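Local coordinates for protein Fc fragment of IgE receptor II (Bos taurus, PDB 6PWR) that probably serves as the low-affinity IgE receptor and binds a mannose-containing glycan through calcium in its C-type lectin domain, at residues S65-R70 and V106-S111; P93-D98 and W114-C119. One frame throughout, in Å; residues are numbered along the deposited sequence.

Interaction 1: residues S65-R70 and V106-S111; sequences SWIGLR and VMMLGS. With NAG (2-acetamido-2-deoxy-beta-D-glucopyranose), chain B.
Ser65 and Met108 face each other as a hydrogen-bonded antiparallel pair. Ser65 N donates a hydrogen bond to Met108 O at 2.9 Å, and Met108 N donates one to Ser65 O at 2.7 Å. Next along, Trp66 and Met107 form a non-hydrogen-bonded pair, and beyond them the nearly straight bond from Ile67 N to Val106 O (3.1 Å, 172°) continues the pairing. At Gly68 an inverse gamma turn bends the chain, yet Leu69 O still accepts from Val106 N at 3.0 Å, so Val106 pairs with both arms of the bent strand, using its O before the corner and its N after it.

The apolar contacts suit the residue types. Val106, branched at CB, lies between two neighbours: its CG1 meets Ile67 CD1 at 3.8 Å, while CG2 runs alongside the branch of Leu69, whose side chain points the same way. Met108 bends at its last torsion (chi3 -69°), which turns its methyl CE back over Ile67 CG2 (3.9 Å) and beside Ser65 OG.

Among the polar and sugar contacts, the Trp66 ring sets its edge, at CE3, against Val106 O at 3.4 Å, while its NE1 is hydrogen-bonded to Lys28 O. A water hydrogen-bonded to Ser65 OG can also donate to Leu109 O, and Met107 SD reaches C4 of the bound N-acetylglucosamine at 3.7 Å. Four backbone bonds thus pair polar groups within a buried apolar setting, while Met107, with its long flexible thioether, and Leu109 just after the strand, whose CD2 meets the sugar's O7, bring this edge to the glycan.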
ATOM      1  N   SER A  65       2.318   6.080   4.471  1.00  4.07           N
ATOM      2  CA  SER A  65       2.793   5.572   3.196  1.00  4.28           C
ATOM      3  C   SER A  65       1.629   5.086   2.352  1.00  3.79           C
ATOM      4  O   SER A  65       0.660   4.521   2.863  1.00  4.64           O
ATOM      5  CB  SER A  65       3.796   4.436   3.388  1.00  6.13           C
ATOM      6  OG  SER A  65       3.297   3.422   4.230  1.00  5.97           O
ATOM      7  N   TRP A  66       1.757   5.250   1.045  1.00  4.14           N
ATOM      8  CA  TRP A  66       0.710   4.785   0.148  1.00  3.76           C
ATOM      9  C   TRP A  66       0.750   3.273  -0.004  1.00  3.70           C
ATOM     10  O   TRP A  66       1.822   2.665  -0.030  1.00  4.28           O
ATOM     11  CB  TRP A  66       0.887   5.396  -1.231  1.00  4.80           C
ATOM     12  CG  TRP A  66       0.612   6.852  -1.316  1.00  4.32           C
ATOM     13  CD1 TRP A  66       1.482   7.823  -1.721  1.00  5.62           C
ATOM     14  CD2 TRP A  66      -0.623   7.512  -1.021  1.00  4.14           C
ATOM     15  NE1 TRP A  66       0.865   9.046  -1.695  1.00  5.72           N
ATOM     16  CE2 TRP A  66      -0.424   8.886  -1.263  1.00  5.33           C
ATOM     17  CE3 TRP A  66      -1.872   7.079  -0.560  1.00  4.54           C
ATOM     18  CZ2 TRP A  66      -1.431   9.826  -1.083  1.00  6.60           C
ATOM     19  CZ3 TRP A  66      -2.872   8.016  -0.378  1.00  5.43           C
ATOM     20  CH2 TRP A  66      -2.643   9.376  -0.642  1.00  6.16           C
ATOM     21  N   ILE A  67      -0.432   2.671  -0.131  1.00  3.47           N
ATOM     22  CA  ILE A  67      -0.560   1.264  -0.479  1.00  3.75           C
ATOM     23  C   ILE A  67      -1.445   1.129  -1.715  1.00  3.04           C
ATOM     24  O   ILE A  67      -2.003   2.099  -2.215  1.00  4.00           O
ATOM     25  CB  ILE A  67      -1.073   0.402   0.690  1.00  3.87           C
ATOM     26  CG1 ILE A  67      -2.506   0.775   1.070  1.00  4.79           C
ATOM     27  CG2 ILE A  67      -0.138   0.529   1.887  1.00  4.79           C
ATOM     28  CD1 ILE A  67      -3.143  -0.187   2.065  1.00  5.88           C
ATOM     29  N   GLY A  68      -1.533  -0.093  -2.223  1.00  3.62           N
ATOM     30  CA  GLY A  68      -2.194  -0.330  -3.491  1.00  4.38           C
ATOM     31  C   GLY A  68      -3.676  -0.606  -3.385  1.00  4.33           C
ATOM     32  O   GLY A  68      -4.161  -1.616  -3.889  1.00  5.08           O
ATOM     33  N   LEU A  69      -4.411   0.293  -2.747  1.00  4.02           N
ATOM     34  CA  LEU A  69      -5.828   0.112  -2.502  1.00  3.68           C
ATOM     35  C   LEU A  69      -6.489   1.443  -2.780  1.00  3.49           C
ATOM     36  O   LEU A  69      -5.985   2.486  -2.355  1.00  4.77           O
ATOM     37  CB  LEU A  69      -6.053  -0.318  -1.052  1.00  3.98           C
ATOM     38  CG  LEU A  69      -7.477  -0.697  -0.663  1.00  4.47           C
ATOM     39  CD1 LEU A  69      -7.971  -1.918  -1.427  1.00  5.56           C
ATOM     40  CD2 LEU A  69      -7.549  -0.947   0.830  1.00  5.31           C
ATOM     41  N   ARG A  70      -7.592   1.418  -3.516  1.00  4.19           N
ATOM     42  CA  ARG A  70      -8.231   2.663  -3.908  1.00  5.03           C
ATOM     43  C   ARG A  70      -9.674   2.372  -4.275  1.00  5.53           C
ATOM     44  O   ARG A  70     -10.002   1.263  -4.704  1.00  6.49           O
ATOM     45  CB  ARG A  70      -7.492   3.349  -5.069  1.00  8.34           C
ATOM     46  CG  ARG A  70      -7.665   2.719  -6.436  1.00 11.29           C
ATOM     47  CD  ARG A  70      -6.949   1.390  -6.543  1.00 12.44           C
ATOM     48  NE  ARG A  70      -6.447   1.178  -7.891  1.00 12.77           N
ATOM     49  CZ  ARG A  70      -6.119  -0.009  -8.386  1.00 17.79           C
ATOM     50  NH1 ARG A  70      -6.253  -1.102  -7.645  1.00 14.53           N
ATOM     51  NH2 ARG A  70      -5.663  -0.100  -9.625  1.00 16.23           N
ATOM     52  N   VAL A 106      -5.686   4.801  -0.551  1.00  4.07           N
ATOM     53  CA  VAL A 106      -5.460   4.327   0.804  1.00  4.52           C
ATOM     54  C   VAL A 106      -3.989   4.409   1.169  1.00  4.08           C
ATOM     55  O   VAL A 106      -3.094   4.074   0.377  1.00  3.53           O
ATOM     56  CB  VAL A 106      -6.026   2.916   1.009  1.00  4.14           C
ATOM     57  CG1 VAL A 106      -5.813   2.464   2.440  1.00  4.72           C
ATOM     58  CG2 VAL A 106      -7.507   2.901   0.667  1.00  4.50           C
ATOM     59  N   MET A 107      -3.750   4.856   2.387  1.00  3.86           N
ATOM     60  CA  MET A 107      -2.432   4.878   2.978  1.00  3.71           C
ATOM     61  C   MET A 107      -2.434   4.045   4.249  1.00  3.56           C
ATOM     62  O   MET A 107      -3.474   3.797   4.870  1.00  4.09           O
ATOM     63  CB  MET A 107      -2.027   6.306   3.361  1.00  4.59           C
ATOM     64  CG  MET A 107      -2.950   6.892   4.422  1.00  5.61           C
ATOM     65  SD  MET A 107      -2.600   8.592   4.881  1.00  5.29           S
ATOM     66  CE  MET A 107      -1.015   8.400   5.682  1.00  6.07           C
ATOM     67  N   MET A 108      -1.233   3.632   4.633  1.00  4.15           N
ATOM     68  CA  MET A 108      -0.971   3.206   5.997  1.00  4.95           C
ATOM     69  C   MET A 108      -0.554   4.423   6.797  1.00  5.19           C
ATOM     70  O   MET A 108       0.314   5.189   6.365  1.00  6.38           O
ATOM     71  CB  MET A 108       0.174   2.205   6.060  1.00  6.96           C
ATOM     72  CG  MET A 108      -0.223   0.789   5.779  1.00  7.42           C
ATOM     73  SD  MET A 108       1.114  -0.366   6.155  1.00  6.94           S
ATOM     74  CE  MET A 108       2.272   0.044   4.861  1.00  9.18           C
ATOM     75  N   LEU A 109      -1.178   4.610   7.948  1.00  5.44           N
ATOM     76  CA  LEU A 109      -0.662   5.550   8.919  1.00  5.47           C
ATOM     77  C   LEU A 109       0.658   5.025   9.470  1.00  6.27           C
ATOM     78  O   LEU A 109       1.077   3.909   9.181  1.00  6.08           O
ATOM     79  CB  LEU A 109      -1.663   5.710  10.056  1.00  6.77           C
ATOM     80  CG  LEU A 109      -3.038   6.208   9.612  1.00  6.36           C
ATOM     81  CD1 LEU A 109      -3.995   6.202  10.791  1.00  7.75           C
ATOM     82  CD2 LEU A 109      -2.962   7.595   8.992  1.00  9.01           C
ATOM     83  N   GLY A 110       1.320   5.847  10.286  1.00  7.24           N
ATOM     84  CA  GLY A 110       2.558   5.405  10.908  1.00  8.55           C
ATOM     85  C   GLY A 110       2.407   4.129  11.710  1.00  7.54           C
ATOM     86  O   GLY A 110       3.371   3.384  11.884  1.00  8.90           O
ATOM     87  N   SER A 111       1.197   3.851  12.196  1.00  6.63           N
ATOM     88  CA  SER A 111       0.881   2.669  12.983  1.00  7.19           C
ATOM     89  C   SER A 111       0.590   1.446  12.128  1.00  7.31           C
ATOM     90  O   SER A 111       0.347   0.371  12.678  1.00  7.58           O
ATOM     91  CB  SER A 111      -0.393   2.951  13.765  1.00  8.16           C
ATOM     92  OG  SER A 111      -1.451   3.150  12.837  1.00  6.53           O
TER
HETATM   93  C1  NAG B   2      -4.834  12.316   7.269  1.00  7.99           C
HETATM   94  C2  NAG B   2      -3.863  11.479   8.088  1.00  8.24           C
HETATM   95  C3  NAG B   2      -2.437  11.933   7.820  1.00  8.17           C
HETATM   96  C4  NAG B   2      -2.157  11.961   6.322  1.00  6.81           C
HETATM   97  C5  NAG B   2      -3.247  12.719   5.569  1.00  5.74           C
HETATM   98  C6  NAG B   2      -3.104  12.605   4.069  1.00  6.21           C
HETATM   99  C7  NAG B   2      -4.968  10.671  10.132  1.00 11.26           C
HETATM  100  C8  NAG B   2      -5.187  10.902  11.597  1.00 15.40           C
HETATM  101  N2  NAG B   2      -4.174  11.553   9.509  1.00  9.95           N
HETATM  102  O3  NAG B   2      -1.538  11.033   8.456  1.00 10.39           O
HETATM  103  O4  NAG B   2      -0.912  12.604   6.091  1.00  7.26           O
HETATM  104  O5  NAG B   2      -4.534  12.183   5.902  1.00  5.75           O
HETATM  105  O6  NAG B   2      -4.005  13.465   3.386  1.00  6.73           O
HETATM  106  O7  NAG B   2      -5.473   9.719   9.543  1.00  9.51           O
HETATM  107  O   HOH W   1       3.225   4.035   6.858  1.00  5.14           O

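Interaction 2: residues P93-D98 and W114-C119; sequences PGEPND and WNDAFC. With CA (calcium ion), chain C; CA (calcium ion), chain D; MAN (alpha-D-mannopyranose), chain E; NAG (2-acetamido-2-deoxy-beta-D-glucopyranose), chain B.
Glu95 and Asn115 come to one calcium ion by contrasting torsions: the Glu95 chain folds at chi2 (-61°) to bring OE1 round, whereas Asn115 extends with CG anti to its backbone nitrogen (chi1 172°). Their carboxylate and amide planes stand 79° apart, and the two oxygens, Glu95 OE1 and Asn115 OD1, lie only 2.8 Å from each other because both are ligands.

The same ion is bound by Asn97 OD1, by Asp116 through both OD1 (2.4 Å) and its backbone O, and by O3 and O4 of mannose; Glu103 completes the site. The cis peptide before Pro96 belongs to the Glu-Pro-Asn motif that gives mannose-type C-type lectins their specificity. Asparagine suits its two positions, since each amide offers an oxygen to calcium and its nitrogen to the sugar: Asn115 ND2 donates to mannose O3 at 3.1 Å, and Asn97 ND2 makes a weak bond to O4.

Asp116 also holds the loop. Asn97 N donates to its OD1 at 3.0 Å, meeting it on the syn side but tilted out of the carboxylate plane, and Asp98 N reaches the syn lone pair of OD2 at 2.7 Å. Pro96 CB lies 3.3 Å from Asp116 OD2. A water donating to Asp116 OD2 is itself a ligand of the second calcium, which Asp98 OD1 binds at 2.5 Å.

Calcium probably offsets the mutual repulsion of these crowded oxygens, so the loop's shape and the grip on the sugar's vicinal hydroxyls should both depend on the metal.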
ATOM      1  N   PRO A  93      -9.898   2.824  13.076  1.00  5.05           N
ATOM      2  CA  PRO A  93     -11.308   3.007  13.435  1.00  5.26           C
ATOM      3  C   PRO A  93     -11.914   4.259  12.818  1.00  5.69           C
ATOM      4  O   PRO A  93     -11.356   5.352  12.900  1.00  6.24           O
ATOM      5  CB  PRO A  93     -11.266   3.084  14.962  1.00  7.36           C
ATOM      6  CG  PRO A  93     -10.156   2.178  15.314  1.00  7.58           C
ATOM      7  CD  PRO A  93      -9.104   2.418  14.248  1.00  6.41           C
ATOM      8  N   GLY A  94     -13.068   4.087  12.181  1.00  5.62           N
ATOM      9  CA  GLY A  94     -13.762   5.177  11.536  1.00  6.67           C
ATOM     10  C   GLY A  94     -13.412   5.365  10.086  1.00  4.86           C
ATOM     11  O   GLY A  94     -14.112   6.100   9.385  1.00  5.72           O
ATOM     12  N   GLU A  95     -12.340   4.740   9.624  1.00  5.35           N
ATOM     13  CA  GLU A  95     -11.925   4.777   8.240  1.00  4.22           C
ATOM     14  C   GLU A  95     -12.431   3.537   7.514  1.00  5.06           C
ATOM     15  O   GLU A  95     -12.688   2.504   8.137  1.00  5.08           O
ATOM     16  CB  GLU A  95     -10.397   4.806   8.143  1.00  4.74           C
ATOM     17  CG  GLU A  95      -9.746   5.911   8.943  1.00  5.47           C
ATOM     18  CD  GLU A  95     -10.143   7.312   8.521  1.00  5.94           C
ATOM     19  OE1 GLU A  95     -10.645   7.506   7.391  1.00  5.63           O
ATOM     20  OE2 GLU A  95      -9.934   8.224   9.351  1.00  5.79           O
ATOM     21  N   PRO A  96     -12.616   3.600   6.199  1.00  4.82           N
ATOM     22  CA  PRO A  96     -12.488   4.808   5.387  1.00  4.88           C
ATOM     23  C   PRO A  96     -13.680   5.715   5.628  1.00  6.44           C
ATOM     24  O   PRO A  96     -14.804   5.229   5.844  1.00  7.30           O
ATOM     25  CB  PRO A  96     -12.491   4.265   3.962  1.00  5.26           C
ATOM     26  CG  PRO A  96     -13.314   3.021   4.057  1.00  6.03           C
ATOM     27  CD  PRO A  96     -13.030   2.434   5.403  1.00  5.31           C
ATOM     28  N   ASN A  97     -13.437   7.017   5.630  1.00  5.91           N
ATOM     29  CA  ASN A  97     -14.495   7.976   5.900  1.00  6.47           C
ATOM     30  C   ASN A  97     -14.774   8.929   4.752  1.00  6.91           C
ATOM     31  O   ASN A  97     -15.669   9.777   4.883  1.00  7.60           O
ATOM     32  CB  ASN A  97     -14.234   8.753   7.200  1.00  6.81           C
ATOM     33  CG  ASN A  97     -12.989   9.609   7.135  1.00  5.70           C
ATOM     34  OD1 ASN A  97     -12.280   9.635   6.131  1.00  6.62           O
ATOM     35  ND2 ASN A  97     -12.717  10.326   8.211  1.00  7.98           N
ATOM     36  N   ASP A  98     -14.065   8.799   3.632  1.00  6.43           N
ATOM     37  CA  ASP A  98     -14.266   9.632   2.445  1.00  7.19           C
ATOM     38  C   ASP A  98     -14.381  11.109   2.807  1.00  8.18           C
ATOM     39  O   ASP A  98     -15.311  11.808   2.393  1.00  8.29           O
ATOM     40  CB  ASP A  98     -15.454   9.160   1.610  1.00  6.63           C
ATOM     41  CG  ASP A  98     -15.341   9.581   0.161  1.00  8.87           C
ATOM     42  OD1 ASP A  98     -14.260   9.380  -0.432  1.00  6.96           O
ATOM     43  OD2 ASP A  98     -16.323  10.120  -0.391  1.00  9.55           O
ATOM     44  N   TRP A 114      -4.969   1.568   8.282  1.00  3.54           N
ATOM     45  CA  TRP A 114      -5.256   2.136   6.979  1.00  4.15           C
ATOM     46  C   TRP A 114      -6.178   3.336   7.103  1.00  3.90           C
ATOM     47  O   TRP A 114      -7.093   3.361   7.934  1.00  4.22           O
ATOM     48  CB  TRP A 114      -5.928   1.121   6.069  1.00  4.67           C
ATOM     49  CG  TRP A 114      -5.207  -0.158   5.874  1.00  3.43           C
ATOM     50  CD1 TRP A 114      -3.936  -0.482   6.245  1.00  4.29           C
ATOM     51  CD2 TRP A 114      -5.754  -1.313   5.249  1.00  3.88           C
ATOM     52  NE1 TRP A 114      -3.653  -1.783   5.873  1.00  4.14           N
ATOM     53  CE2 TRP A 114      -4.763  -2.314   5.271  1.00  3.97           C
ATOM     54  CE3 TRP A 114      -6.995  -1.600   4.679  1.00  4.65           C
ATOM     55  CZ2 TRP A 114      -4.981  -3.582   4.747  1.00  4.43           C
ATOM     56  CZ3 TRP A 114      -7.203  -2.847   4.154  1.00  5.20           C
ATOM     57  CH2 TRP A 114      -6.207  -3.825   4.187  1.00  4.57           C
ATOM     58  N   ASN A 115      -5.938   4.323   6.252  1.00  4.02           N
ATOM     59  CA  ASN A 115      -6.781   5.497   6.166  1.00  4.55           C
ATOM     60  C   ASN A 115      -6.973   5.813   4.695  1.00  3.75           C
ATOM     61  O   ASN A 115      -6.012   5.769   3.921  1.00  4.43           O
ATOM     62  CB  ASN A 115      -6.066   6.675   6.828  1.00  4.75           C
ATOM     63  CG  ASN A 115      -6.779   7.977   6.609  1.00  4.21           C
ATOM     64  OD1 ASN A 115      -7.992   8.053   6.780  1.00  4.33           O
ATOM     65  ND2 ASN A 115      -6.037   9.008   6.199  1.00  5.17           N
ATOM     66  N   ASP A 116      -8.200   6.136   4.299  1.00  4.23           N
ATOM     67  CA  ASP A 116      -8.370   6.730   2.982  1.00  4.77           C
ATOM     68  C   ASP A 116      -7.964   8.193   3.017  1.00  3.84           C
ATOM     69  O   ASP A 116      -8.270   8.919   3.963  1.00  4.57           O
ATOM     70  CB  ASP A 116      -9.787   6.546   2.428  1.00  4.84           C
ATOM     71  CG  ASP A 116     -10.877   7.145   3.306  1.00  5.20           C
ATOM     72  OD1 ASP A 116     -10.656   7.391   4.510  1.00  4.28           O
ATOM     73  OD2 ASP A 116     -11.990   7.324   2.753  1.00  5.75           O
ATOM     74  N   ALA A 117      -7.260   8.616   1.984  1.00  3.91           N
ATOM     75  CA  ALA A 117      -6.758   9.971   1.917  1.00  4.49           C
ATOM     76  C   ALA A 117      -7.014  10.534   0.533  1.00  4.61           C
ATOM     77  O   ALA A 117      -7.262   9.803  -0.427  1.00  5.12           O
ATOM     78  CB  ALA A 117      -5.257  10.036   2.225  1.00  5.22           C
ATOM     79  N   PHE A 118      -6.935  11.858   0.448  1.00  4.84           N
ATOM     80  CA  PHE A 118      -6.968  12.521  -0.841  1.00  5.41           C
ATOM     81  C   PHE A 118      -5.830  12.001  -1.707  1.00  5.17           C
ATOM     82  O   PHE A 118      -4.666  11.991  -1.294  1.00  4.65           O
ATOM     83  CB  PHE A 118      -6.829  14.023  -0.620  1.00  6.62           C
ATOM     84  CG  PHE A 118      -6.629  14.808  -1.879  1.00  6.87           C
ATOM     85  CD1 PHE A 118      -7.433  14.603  -2.985  1.00  9.14           C
ATOM     86  CD2 PHE A 118      -5.639  15.766  -1.946  1.00  8.22           C
ATOM     87  CE1 PHE A 118      -7.243  15.348  -4.146  1.00 10.17           C
ATOM     88  CE2 PHE A 118      -5.449  16.510  -3.094  1.00 10.09           C
ATOM     89  CZ  PHE A 118      -6.242  16.291  -4.196  1.00 11.51           C
ATOM     90  N   CYS A 119      -6.170  11.565  -2.918  1.00  5.81           N
ATOM     91  CA  CYS A 119      -5.170  10.960  -3.784  1.00  6.20           C
ATOM     92  C   CYS A 119      -4.043  11.918  -4.121  1.00  5.87           C
ATOM     93  O   CYS A 119      -2.942  11.467  -4.445  1.00  6.52           O
ATOM     94  CB  CYS A 119      -5.838  10.447  -5.061  1.00  7.27           C
ATOM     95  SG  CYS A 119      -6.984   9.084  -4.739  1.00  7.59           S
TER
HETATM   96 CA    CA C 301      -9.888   9.208   5.792  1.00  4.63          CA
HETATM   97 CA    CA D 302     -13.586   7.227  -1.454  1.00  5.69          CA
HETATM   98  C1  MAN E   1      -7.312  13.626   8.574  1.00  8.52           C
HETATM   99  C2  MAN E   1      -7.132  12.791   7.300  1.00  7.14           C
HETATM  100  C3  MAN E   1      -8.393  11.971   7.046  1.00  6.95           C
HETATM  101  C4  MAN E   1      -8.714  11.139   8.259  1.00  6.35           C
HETATM  102  C5  MAN E   1      -8.939  12.063   9.456  1.00  7.96           C
HETATM  103  C6  MAN E   1      -9.231  11.298  10.732  1.00  8.99           C
HETATM  104  O1  MAN E   1      -8.236  14.628   8.259  1.00  9.68           O
HETATM  105  O2  MAN E   1      -6.142  11.819   7.517  1.00  5.99           O
HETATM  106  O3  MAN E   1      -8.248  11.094   5.943  1.00  5.39           O
HETATM  107  O4  MAN E   1      -9.872  10.373   7.999  1.00  6.09           O
HETATM  108  O5  MAN E   1      -7.737  12.839   9.673  1.00  8.67           O
HETATM  109  O6  MAN E   1      -9.487  12.238  11.782  1.00 11.56           O
HETATM  110  C1  NAG B   2      -4.834  12.316   7.269  1.00  7.99           C
HETATM  111  C2  NAG B   2      -3.863  11.479   8.088  1.00  8.24           C
HETATM  112  C3  NAG B   2      -2.437  11.933   7.820  1.00  8.17           C
HETATM  113  C4  NAG B   2      -2.157  11.961   6.322  1.00  6.81           C
HETATM  114  C5  NAG B   2      -3.247  12.719   5.569  1.00  5.74           C
HETATM  115  C6  NAG B   2      -3.104  12.605   4.069  1.00  6.21           C
HETATM  116  C7  NAG B   2      -4.968  10.671  10.132  1.00 11.26           C
HETATM  117  C8  NAG B   2      -5.187  10.902  11.597  1.00 15.40           C
HETATM  118  N2  NAG B   2      -4.174  11.553   9.509  1.00  9.95           N
HETATM  119  O3  NAG B   2      -1.538  11.033   8.456  1.00 10.39           O
HETATM  120  O4  NAG B   2      -0.912  12.604   6.091  1.00  7.26           O
HETATM  121  O5  NAG B   2      -4.534  12.183   5.902  1.00  5.75           O
HETATM  122  O6  NAG B   2      -4.005  13.465   3.386  1.00  6.73           O
HETATM  123  O7  NAG B   2      -5.473   9.719   9.543  1.00  9.51           O
HETATM  124  O   HOH W   2     -13.446   6.283   0.708  1.00  6.47           O

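In the fold
After the N-terminal strands and two helices, the chain reaches strand 65-71, which holds the first of the four segments. It then passes through strand 77-80 and the long loop holding 93-98 before strand 105-108 returns to pair with strand 65-71, so interaction 1 closes a wide loop. Strand 114-117 follows, and interaction 2 closes the shorter excursion from 93-98. The segments alternate, so the two contacts cross rather than nest. Strands 105-108 and 114-117 are sheet neighbours, joined by a probable hydrogen bond from Asn115 N to Met107 O (2.9 Å), and Cys105 and Cys119 form a disulfide. The calcium-binding loop is thereby tied to the central sheet, and both contacts touch the N-acetylglucosamine.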